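Local coordinates for small TOPRIM domain protein (Geobacillus stearothermophilus, PDB 2FCJ) that is of unknown function but is built around a small TOPRIM domain, the fold shared by topoisomerases and primases, and so probably acts on nucleic acids, at residues E5-V10 against P26-C31; D52-A57 against E78-D83; K16-A21 against A92-L97. All coordinates share one frame; numbering follows the deposited sequence. Where two conformers were deposited one is given.

Contact 1 of 3, residues E5-V10 against P26-C31; sequences EKVIIV and PVVIVC
Strands 6-10 and 28-31 run parallel, their axes 20° apart, and four backbone hydrogen bonds alternate between them: Val-28 N to Lys-6 O, Ile-8 N to Val-28 O, Val-30 N to Ile-8 O and Val-10 N to Val-30 O, the last the straightest at 167°. Around these sit the CA-H...O contacts of a parallel pair, such as Val-7 CA to Val-28 O at 3.2 Å. On one face Val-7 and Val-28 lie side by side, CG2 of the first 4.1 Å from CB of the second, while Val-7 CG1 turns across to Val-30 CG2 at 4.1 Å. Ile-9 joins them, its CG1 packing alongside Val-30 CB. Towards the start of the pair, Val-27 CG1 lies 4.0 Å from Ile-8 CG1, the two side chains meeting at a slant. On the face of Ile-8 and Ile-29, Val-10 has CG1 anti to the carbonyl carbon (chi1 -63°), which puts CG2 between N and C, 4.3 Å from Ile-29 CG2. Helix 13-22 connects the strands as a beta-alpha-beta crossover and covers this face, Ile-29 resting on Val-19 and Ala-20; at the opposite edge of strand 6-10, backbone bonds continue the sheet into strand 52-56.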
loop_
_atom_site.group_PDB
_atom_site.type_symbol
_atom_site.label_atom_id
_atom_site.label_comp_id
_atom_site.label_asym_id
_atom_site.label_seq_id
_atom_site.Cartn_x
_atom_site.Cartn_y
_atom_site.Cartn_z
ATOM N N GLU A 5 -0.730 -12.065 -7.335
ATOM C CA GLU A 5 -1.974 -11.949 -6.566
ATOM C C GLU A 5 -2.004 -10.745 -5.642
ATOM O O GLU A 5 -3.074 -10.264 -5.259
ATOM C CB GLU A 5 -2.200 -13.199 -5.720
ATOM C CG GLU A 5 -2.152 -14.491 -6.497
ATOM C CD GLU A 5 -3.090 -15.528 -5.935
ATOM O OE1 GLU A 5 -3.079 -15.744 -4.705
ATOM O OE2 GLU A 5 -3.848 -16.106 -6.725
ATOM N N LYS A 6 -0.833 -10.259 -5.264
ATOM C CA LYS A 6 -0.748 -9.202 -4.268
ATOM C C LYS A 6 -0.816 -7.851 -4.914
ATOM O O LYS A 6 -0.181 -7.600 -5.929
ATOM C CB LYS A 6 0.541 -9.339 -3.487
ATOM C CG LYS A 6 0.602 -10.633 -2.708
ATOM C CD LYS A 6 1.882 -10.711 -1.901
ATOM C CE LYS A 6 2.133 -12.128 -1.424
ATOM N NZ LYS A 6 3.253 -12.136 -0.449
ATOM N N VAL A 7 -1.483 -6.937 -4.210
ATOM C CA VAL A 7 -1.664 -5.568 -4.654
ATOM C C VAL A 7 -1.493 -4.633 -3.454
ATOM O O VAL A 7 -2.089 -4.878 -2.395
ATOM C CB VAL A 7 -3.083 -5.365 -5.199
ATOM C CG1 VAL A 7 -3.272 -3.921 -5.667
ATOM C CG2 VAL A 7 -3.366 -6.344 -6.343
ATOM N N ILE A 8 -0.645 -3.612 -3.588
ATOM C CA ILE A 8 -0.541 -2.544 -2.589
ATOM C C ILE A 8 -1.036 -1.256 -3.215
ATOM O O ILE A 8 -0.601 -0.884 -4.305
ATOM C CB ILE A 8 0.911 -2.366 -2.094
ATOM C CG1 ILE A 8 1.376 -3.632 -1.389
ATOM C CG2 ILE A 8 1.046 -1.172 -1.118
ATOM C CD1 ILE A 8 2.862 -3.673 -1.178
ATOM N N ILE A 9 -1.933 -0.574 -2.505
ATOM C CA ILE A 9 -2.442 0.719 -2.931
ATOM C C ILE A 9 -1.862 1.790 -2.035
ATOM O O ILE A 9 -1.817 1.636 -0.816
ATOM C CB ILE A 9 -3.980 0.738 -2.864
ATOM C CG1 ILE A 9 -4.554 -0.397 -3.725
ATOM C CG2 ILE A 9 -4.528 2.096 -3.301
ATOM C CD1 ILE A 9 -6.039 -0.637 -3.548
ATOM N N VAL A 10 -1.322 2.832 -2.654
ATOM C CA VAL A 10 -0.784 3.995 -1.946
ATOM C C VAL A 10 -1.350 5.263 -2.554
ATOM O O VAL A 10 -1.931 5.245 -3.649
ATOM C CB VAL A 10 0.760 4.050 -2.043
ATOM C CG1 VAL A 10 1.392 2.827 -1.357
ATOM C CG2 VAL A 10 1.214 4.139 -3.495
ATOM N N PRO A 26 7.005 -9.708 -7.532
ATOM C CA PRO A 26 6.125 -8.834 -8.303
ATOM C C PRO A 26 4.824 -8.530 -7.553
ATOM O O PRO A 26 4.199 -9.423 -7.004
ATOM C CB PRO A 26 5.840 -9.649 -9.572
ATOM C CG PRO A 26 6.084 -11.047 -9.182
ATOM C CD PRO A 26 7.184 -11.021 -8.173
ATOM N N VAL A 27 4.511 -7.255 -7.420
ATOM C CA VAL A 27 3.313 -6.836 -6.711
ATOM C C VAL A 27 2.766 -5.708 -7.539
ATOM O O VAL A 27 3.530 -4.887 -8.032
ATOM C CB VAL A 27 3.670 -6.308 -5.297
ATOM C CG1 VAL A 27 2.463 -5.626 -4.649
ATOM C CG2 VAL A 27 4.217 -7.420 -4.417
ATOM N N VAL A 28 1.452 -5.701 -7.767
ATOM C CA VAL A 28 0.862 -4.566 -8.433
ATOM C C VAL A 28 0.767 -3.439 -7.420
ATOM O O VAL A 28 0.173 -3.614 -6.355
ATOM C CB VAL A 28 -0.549 -4.876 -8.965
ATOM C CG1 VAL A 28 -1.121 -3.676 -9.711
ATOM C CG2 VAL A 28 -0.556 -6.127 -9.846
ATOM N N ILE A 29 1.311 -2.282 -7.768
ATOM C CA ILE A 29 1.221 -1.114 -6.914
ATOM C C ILE A 29 0.377 -0.068 -7.593
ATOM O O ILE A 29 0.705 0.387 -8.698
ATOM C CB ILE A 29 2.592 -0.511 -6.585
ATOM C CG1 ILE A 29 3.514 -1.587 -6.029
ATOM C CG2 ILE A 29 2.431 0.612 -5.566
ATOM C CD1 ILE A 29 4.936 -1.105 -5.829
ATOM N N VAL A 30 -0.761 0.236 -6.982
ATOM C CA VAL A 30 -1.686 1.208 -7.515
ATOM C C VAL A 30 -1.520 2.499 -6.734
ATOM O O VAL A 30 -1.500 2.506 -5.492
ATOM C CB VAL A 30 -3.139 0.714 -7.363
ATOM C CG1 VAL A 30 -4.125 1.788 -7.819
ATOM C CG2 VAL A 30 -3.334 -0.606 -8.121
ATOM N N CYS A 31 -1.335 3.594 -7.448
ATOM C CA CYS A 31 -1.285 4.903 -6.838
ATOM C C CYS A 31 -2.574 5.673 -7.112
ATOM O O CYS A 31 -3.021 5.754 -8.258
ATOM C CB CYS A 31 -0.070 5.654 -7.368
ATOM S SG CYS A 31 0.141 7.310 -6.702
#

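Contact 2 of 3, residues D52-A57 against E78-D83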
loop_
_atom_site.group_PDB
_atom_site.type_symbol
_atom_site.label_atom_id
_atom_site.label_comp_id
_atom_site.label_asym_id
_atom_site.label_seq_id
_atom_site.Cartn_x
_atom_site.Cartn_y
_atom_site.Cartn_z
ATOM N N ASP A 52 -5.159 -10.260 -3.368
ATOM C CA ASP A 52 -4.764 -10.053 -1.987
ATOM C C ASP A 52 -4.331 -8.586 -1.861
ATOM O O ASP A 52 -3.214 -8.221 -2.234
ATOM C CB ASP A 52 -3.603 -11.010 -1.645
ATOM C CG ASP A 52 -3.202 -10.972 -0.188
ATOM O OD1 ASP A 52 -4.002 -10.535 0.655
ATOM O OD2 ASP A 52 -2.083 -11.439 0.134
ATOM N N VAL A 53 -5.213 -7.743 -1.333
ATOM C CA VAL A 53 -5.078 -6.299 -1.511
ATOM C C VAL A 53 -4.796 -5.633 -0.166
ATOM O O VAL A 53 -5.407 -5.982 0.852
ATOM C CB VAL A 53 -6.366 -5.699 -2.106
ATOM C CG1 VAL A 53 -6.214 -4.208 -2.334
ATOM C CG2 VAL A 53 -6.739 -6.391 -3.403
ATOM N N TYR A 54 -3.899 -4.646 -0.198
ATOM C CA TYR A 54 -3.445 -3.919 0.980
ATOM C C TYR A 54 -3.499 -2.440 0.666
ATOM O O TYR A 54 -3.218 -2.031 -0.467
ATOM C CB TYR A 54 -2.006 -4.289 1.325
ATOM C CG TYR A 54 -1.810 -5.765 1.597
ATOM C CD1 TYR A 54 -1.808 -6.256 2.887
ATOM C CD2 TYR A 54 -1.686 -6.671 0.557
ATOM C CE1 TYR A 54 -1.635 -7.616 3.133
ATOM C CE2 TYR A 54 -1.507 -8.023 0.801
ATOM C CZ TYR A 54 -1.492 -8.477 2.085
ATOM O OH TYR A 54 -1.307 -9.826 2.313
ATOM N N LEU A 55 -3.827 -1.643 1.669
ATOM C CA LEU A 55 -3.750 -0.188 1.593
ATOM C C LEU A 55 -2.712 0.323 2.589
ATOM O O LEU A 55 -2.819 0.068 3.798
ATOM C CB LEU A 55 -5.113 0.428 1.928
ATOM C CG LEU A 55 -5.116 1.948 2.009
ATOM C CD1 LEU A 55 -4.896 2.607 0.665
ATOM C CD2 LEU A 55 -6.417 2.420 2.631
ATOM N N LEU A 56 -1.732 1.063 2.078
ATOM C CA LEU A 56 -0.676 1.676 2.886
ATOM C C LEU A 56 -0.738 3.197 2.761
ATOM O O LEU A 56 -0.344 3.743 1.732
ATOM C CB LEU A 56 0.700 1.165 2.438
ATOM C CG LEU A 56 1.921 1.784 3.140
ATOM C CD1 LEU A 56 1.925 1.479 4.636
ATOM C CD2 LEU A 56 3.222 1.350 2.475
ATOM N N ALA A 57 -1.281 3.862 3.780
ATOM C CA ALA A 57 -1.527 5.292 3.724
ATOM C C ALA A 57 -0.726 5.970 4.818
ATOM O O ALA A 57 -0.381 5.345 5.824
ATOM C CB ALA A 57 -3.011 5.584 3.926
ATOM N N GLU A 78 -6.896 -4.873 3.049
ATOM C CA GLU A 78 -6.303 -4.902 4.380
ATOM C C GLU A 78 -5.447 -3.668 4.627
ATOM O O GLU A 78 -4.607 -3.304 3.795
ATOM C CB GLU A 78 -5.426 -6.147 4.493
ATOM C CG GLU A 78 -4.769 -6.361 5.834
ATOM C CD GLU A 78 -3.989 -7.656 5.873
ATOM O OE1 GLU A 78 -4.201 -8.494 4.974
ATOM O OE2 GLU A 78 -3.175 -7.830 6.803
ATOM N N HIS A 79 -5.605 -3.048 5.786
ATOM C CA HIS A 79 -4.870 -1.830 6.079
ATOM C C HIS A 79 -3.509 -2.098 6.706
ATOM O O HIS A 79 -3.411 -2.838 7.687
ATOM C CB HIS A 79 -5.703 -0.917 6.979
ATOM C CG HIS A 79 -6.936 -0.395 6.315
ATOM N ND1 HIS A 79 -7.258 0.943 6.276
ATOM C CD2 HIS A 79 -7.898 -1.033 5.607
ATOM C CE1 HIS A 79 -8.397 1.100 5.622
ATOM N NE2 HIS A 79 -8.773 -0.076 5.156
ATOM N N LEU A 80 -2.465 -1.542 6.101
ATOM C CA LEU A 80 -1.111 -1.596 6.643
ATOM C C LEU A 80 -0.738 -0.231 7.166
ATOM O O LEU A 80 -1.198 0.787 6.653
ATOM C CB LEU A 80 -0.127 -1.979 5.545
ATOM C CG LEU A 80 -0.340 -3.367 4.950
ATOM C CD1 LEU A 80 0.729 -3.650 3.916
ATOM C CD2 LEU A 80 -0.312 -4.404 6.060
ATOM N N TYR A 81 0.071 -0.209 8.216
ATOM C CA TYR A 81 0.338 1.019 8.938
ATOM C C TYR A 81 1.834 1.118 9.139
ATOM O O TYR A 81 2.475 0.144 9.538
ATOM C CB TYR A 81 -0.352 0.996 10.307
ATOM C CG TYR A 81 -1.855 0.858 10.252
ATOM C CD1 TYR A 81 -2.673 1.976 10.158
ATOM C CD2 TYR A 81 -2.460 -0.391 10.322
ATOM C CE1 TYR A 81 -4.049 1.852 10.125
ATOM C CE2 TYR A 81 -3.829 -0.524 10.231
ATOM C CZ TYR A 81 -4.614 0.592 10.142
ATOM O OH TYR A 81 -5.986 0.447 10.119
ATOM N N ILE A 82 2.406 2.257 8.800
ATOM C CA ILE A 82 3.675 2.624 9.380
ATOM C C ILE A 82 3.495 3.133 10.804
ATOM O O ILE A 82 2.380 3.433 11.248
ATOM C CB ILE A 82 4.435 3.650 8.535
ATOM C CG1 ILE A 82 3.602 4.912 8.339
ATOM C CG2 ILE A 82 4.836 3.053 7.183
ATOM C CD1 ILE A 82 4.450 6.125 8.095
ATOM N N ASP A 83 4.598 3.163 11.535
ATOM C CA ASP A 83 4.601 3.659 12.905
ATOM C C ASP A 83 4.179 5.111 12.796
ATOM O O ASP A 83 4.815 5.885 12.084
ATOM C CB ASP A 83 6.035 3.558 13.435
ATOM C CG ASP A 83 6.176 3.957 14.906
ATOM O OD1 ASP A 83 5.279 4.619 15.463
ATOM O OD2 ASP A 83 7.256 3.670 15.480
HETATM O O HOH W 1 0.005 4.244 8.321
#
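Tyr-54 sits beside Glu-78 and Leu-80 where strand 52-56 pairs in parallel with strand 78-80. Its CG lies anti to the carbonyl carbon (chi1 -59°), which lays the ring along the Glu-78 side chain. Starting at the root, CB is 3.7 Å from Glu-78 O and also touches Leu-80 CD1. Further out, CD1 meets both CG and CD1 of Leu-80, each at 3.8 Å. CE1 comes to 3.3 Å from Glu-78 OE1; ring and carboxylate point the same way, with their planes 41° apart. At the tip, OH donates to Asp-52 OD2 over 2.8 Å, arriving on its syn side but 34° out of the carboxylate plane. A phenylalanine in its place would probably leave Asp-52 OD2 without this donor and its carboxylate freer to turn. On the other face of the sheet, Leu-55 CD2 makes a CH-pi contact over one face of the His-79 ring, 4.2 Å from its centroid and displaced toward CE1. The strands themselves are tied by Glu-78 N to Val-53 O, Leu-55 N to Glu-78 O and Leu-80 N to Leu-55 O. Where they part, a water accepts weakly from Ile-82 N and donates to Ala-57 O, just before the Asp-Ala-Asp sequence that fits the TOPRIM DxD motif. Asp-52 OD1 and Glu-78 OE1 stand 4.8 Å apart without touching, so the hydroxyl bond to Asp-52 probably eases the gathering of negative charge at this end of the pair.

Contact 3 of 3, residues K16-A21 against A92-L97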
loop_
_atom_site.group_PDB
_atom_site.type_symbol
_atom_site.label_atom_id
_atom_site.label_comp_id
_atom_site.label_asym_id
_atom_site.label_seq_id
_atom_site.Cartn_x
_atom_site.Cartn_y
_atom_site.Cartn_z
ATOM N N LYS A 16 4.789 4.983 -4.127
ATOM C CA LYS A 16 4.790 3.847 -5.040
ATOM C C LYS A 16 6.205 3.420 -5.407
ATOM O O LYS A 16 6.549 2.244 -5.317
ATOM C CB LYS A 16 3.991 4.192 -6.293
ATOM C CG LYS A 16 4.024 3.137 -7.374
ATOM C CD LYS A 16 2.791 3.286 -8.242
ATOM C CE LYS A 16 2.996 2.734 -9.633
ATOM N NZ LYS A 16 1.750 2.891 -10.426
ATOM N N GLN A 17 7.029 4.384 -5.800
ATOM C CA GLN A 17 8.404 4.086 -6.161
ATOM C C GLN A 17 9.184 3.505 -4.977
ATOM O O GLN A 17 9.952 2.559 -5.132
ATOM C CB GLN A 17 9.082 5.341 -6.711
ATOM C CG GLN A 17 8.331 5.961 -7.873
ATOM C CD GLN A 17 8.555 5.226 -9.187
ATOM O OE1 GLN A 17 9.547 5.459 -9.879
ATOM N NE2 GLN A 17 7.614 4.359 -9.551
ATOM N N LYS A 18 8.957 4.055 -3.789
ATOM C CA LYS A 18 9.653 3.602 -2.589
ATOM C C LYS A 18 9.265 2.171 -2.224
ATOM O O LYS A 18 10.118 1.340 -1.909
ATOM C CB LYS A 18 9.294 4.529 -1.438
ATOM C CG LYS A 18 9.979 4.214 -0.140
ATOM C CD LYS A 18 9.918 5.426 0.765
ATOM C CE LYS A 18 10.737 5.216 2.019
ATOM N NZ LYS A 18 11.058 6.529 2.611
ATOM N N VAL A 19 7.970 1.891 -2.260
ATOM C CA VAL A 19 7.499 0.530 -2.049
ATOM C C VAL A 19 8.088 -0.444 -3.068
ATOM O O VAL A 19 8.568 -1.524 -2.711
ATOM C CB VAL A 19 5.967 0.462 -2.118
ATOM C CG1 VAL A 19 5.511 -0.980 -2.157
ATOM C CG2 VAL A 19 5.353 1.192 -0.939
ATOM N N ALA A 20 8.041 -0.069 -4.343
ATOM C CA ALA A 20 8.524 -0.941 -5.402
ATOM C C ALA A 20 9.996 -1.276 -5.216
ATOM O O ALA A 20 10.437 -2.358 -5.597
ATOM C CB ALA A 20 8.293 -0.303 -6.762
ATOM N N ALA A 21 10.758 -0.322 -4.684
ATOM C CA ALA A 21 12.194 -0.491 -4.502
ATOM C C ALA A 21 12.531 -1.499 -3.410
ATOM O O ALA A 21 13.576 -2.149 -3.468
ATOM C CB ALA A 21 12.862 0.853 -4.222
ATOM N N ALA A 92 9.437 7.622 6.303
ATOM C CA ALA A 92 9.917 6.437 6.996
ATOM C C ALA A 92 11.205 5.921 6.385
ATOM O O ALA A 92 11.398 5.974 5.180
ATOM C CB ALA A 92 8.845 5.355 6.984
ATOM N N PRO A 93 12.113 5.412 7.227
ATOM C CA PRO A 93 13.319 4.812 6.690
ATOM C C PRO A 93 12.988 3.600 5.843
ATOM O O PRO A 93 12.011 2.882 6.106
ATOM C CB PRO A 93 14.092 4.361 7.943
ATOM C CG PRO A 93 13.473 5.036 9.076
ATOM C CD PRO A 93 12.064 5.348 8.697
ATOM N N ILE A 94 13.809 3.369 4.830
ATOM C CA ILE A 94 13.626 2.208 3.976
ATOM C C ILE A 94 13.487 0.911 4.781
ATOM O O ILE A 94 12.630 0.081 4.483
ATOM C CB ILE A 94 14.735 2.125 2.907
ATOM C CG1 ILE A 94 14.595 3.288 1.911
ATOM C CG2 ILE A 94 14.656 0.806 2.162
ATOM C CD1 ILE A 94 15.635 3.292 0.792
ATOM N N TRP A 95 14.284 0.745 5.825
ATOM C CA TRP A 95 14.248 -0.491 6.588
ATOM C C TRP A 95 12.912 -0.640 7.309
ATOM O O TRP A 95 12.440 -1.762 7.495
ATOM C CB TRP A 95 15.455 -0.606 7.551
ATOM C CG TRP A 95 15.482 0.420 8.596
ATOM C CD1 TRP A 95 16.157 1.598 8.562
ATOM C CD2 TRP A 95 14.728 0.412 9.806
ATOM N NE1 TRP A 95 15.907 2.309 9.705
ATOM C CE2 TRP A 95 15.039 1.598 10.491
ATOM C CE3 TRP A 95 13.869 -0.511 10.408
ATOM C CZ2 TRP A 95 14.472 1.920 11.717
ATOM C CZ3 TRP A 95 13.331 -0.204 11.651
ATOM C CH2 TRP A 95 13.636 1.002 12.286
ATOM N N HIS A 96 12.291 0.474 7.696
ATOM C CA HIS A 96 11.031 0.408 8.434
ATOM C C HIS A 96 9.924 -0.017 7.472
ATOM O O HIS A 96 9.136 -0.905 7.779
ATOM C CB HIS A 96 10.676 1.744 9.129
ATOM C CG HIS A 96 9.307 1.756 9.740
ATOM N ND1 HIS A 96 8.968 0.987 10.836
ATOM C CD2 HIS A 96 8.205 2.477 9.438
ATOM C CE1 HIS A 96 7.709 1.225 11.170
ATOM N NE2 HIS A 96 7.220 2.118 10.330
ATOM N N LEU A 97 9.871 0.598 6.297
ATOM C CA LEU A 97 8.897 0.210 5.284
ATOM C C LEU A 97 9.075 -1.261 4.943
ATOM O O LEU A 97 8.103 -2.026 4.859
ATOM C CB LEU A 97 9.128 1.061 4.053
ATOM C CG LEU A 97 8.196 0.805 2.879
ATOM C CD1 LEU A 97 6.736 0.930 3.298
ATOM C CD2 LEU A 97 8.517 1.741 1.714
#
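Lys-18 reaches from helix 13-22 to the start of helix 94-103 and makes the one polar link between the segments: NZ donates to Ala-92 O over 2.7 Å, almost in line with the carbonyl. With CG anti to the backbone N (chi1 -178°) and the chain extended beyond it, the ammonium group is carried the full length of the side chain to this carbonyl. Weak bonds to Val-89 O and Ala-90 O also reach it, so NZ is met by three backbone oxygens, two of them only weakly. The apolar contacts gather on Leu-97. Its CD2 presses against the lysine stem at a slant, 3.4 Å from Lys-18 CG, which is tighter than ordinary van der Waals packing. The same methyl lies 4.2 Å from Val-19 CG2, the two side chains crossing at about a right angle. More loosely, Ile-94 CG1 comes to 4.3 Å from Lys-18 CE. On the side of the sheet, Val-19 and Leu-97 both rest on Leu-56 of strand 52-56. Pro-93 holds the N-cap position of helix 94-103, directly after the gripped carbonyl. Here helices 13-22 and 94-103 cover one face of the parallel sheet of an alpha/beta sandwich, consistent with the TOPRIM fold, with helix 61-73 on the other.

Overall arrangement
Contacts 1 and 2 belong to one parallel sheet: strands 6-10 and 52-56 are neighbours, joined by bonds such as Ile-9 N to Tyr-54 O, and the partners 28-31 and 78-80 form its outer edges. Contact 3 joins two helices over one face, and a hydrogen bond from Asp-83 N to His-96 NE2 ties contact 2 to it. The centre of contact 2 lies about 5 Å from the centre of the chain, against about 7 Å and 10 Å for the centres of contacts 1 and 3. Contact 1, partly buried, is mostly valine and isoleucine; contact 2 adds aromatic and acidic groups towards an exposed edge; contact 3, also mostly buried though farthest from the centre, combines a lysine-to-carbonyl bond with apolar packing on Leu-97.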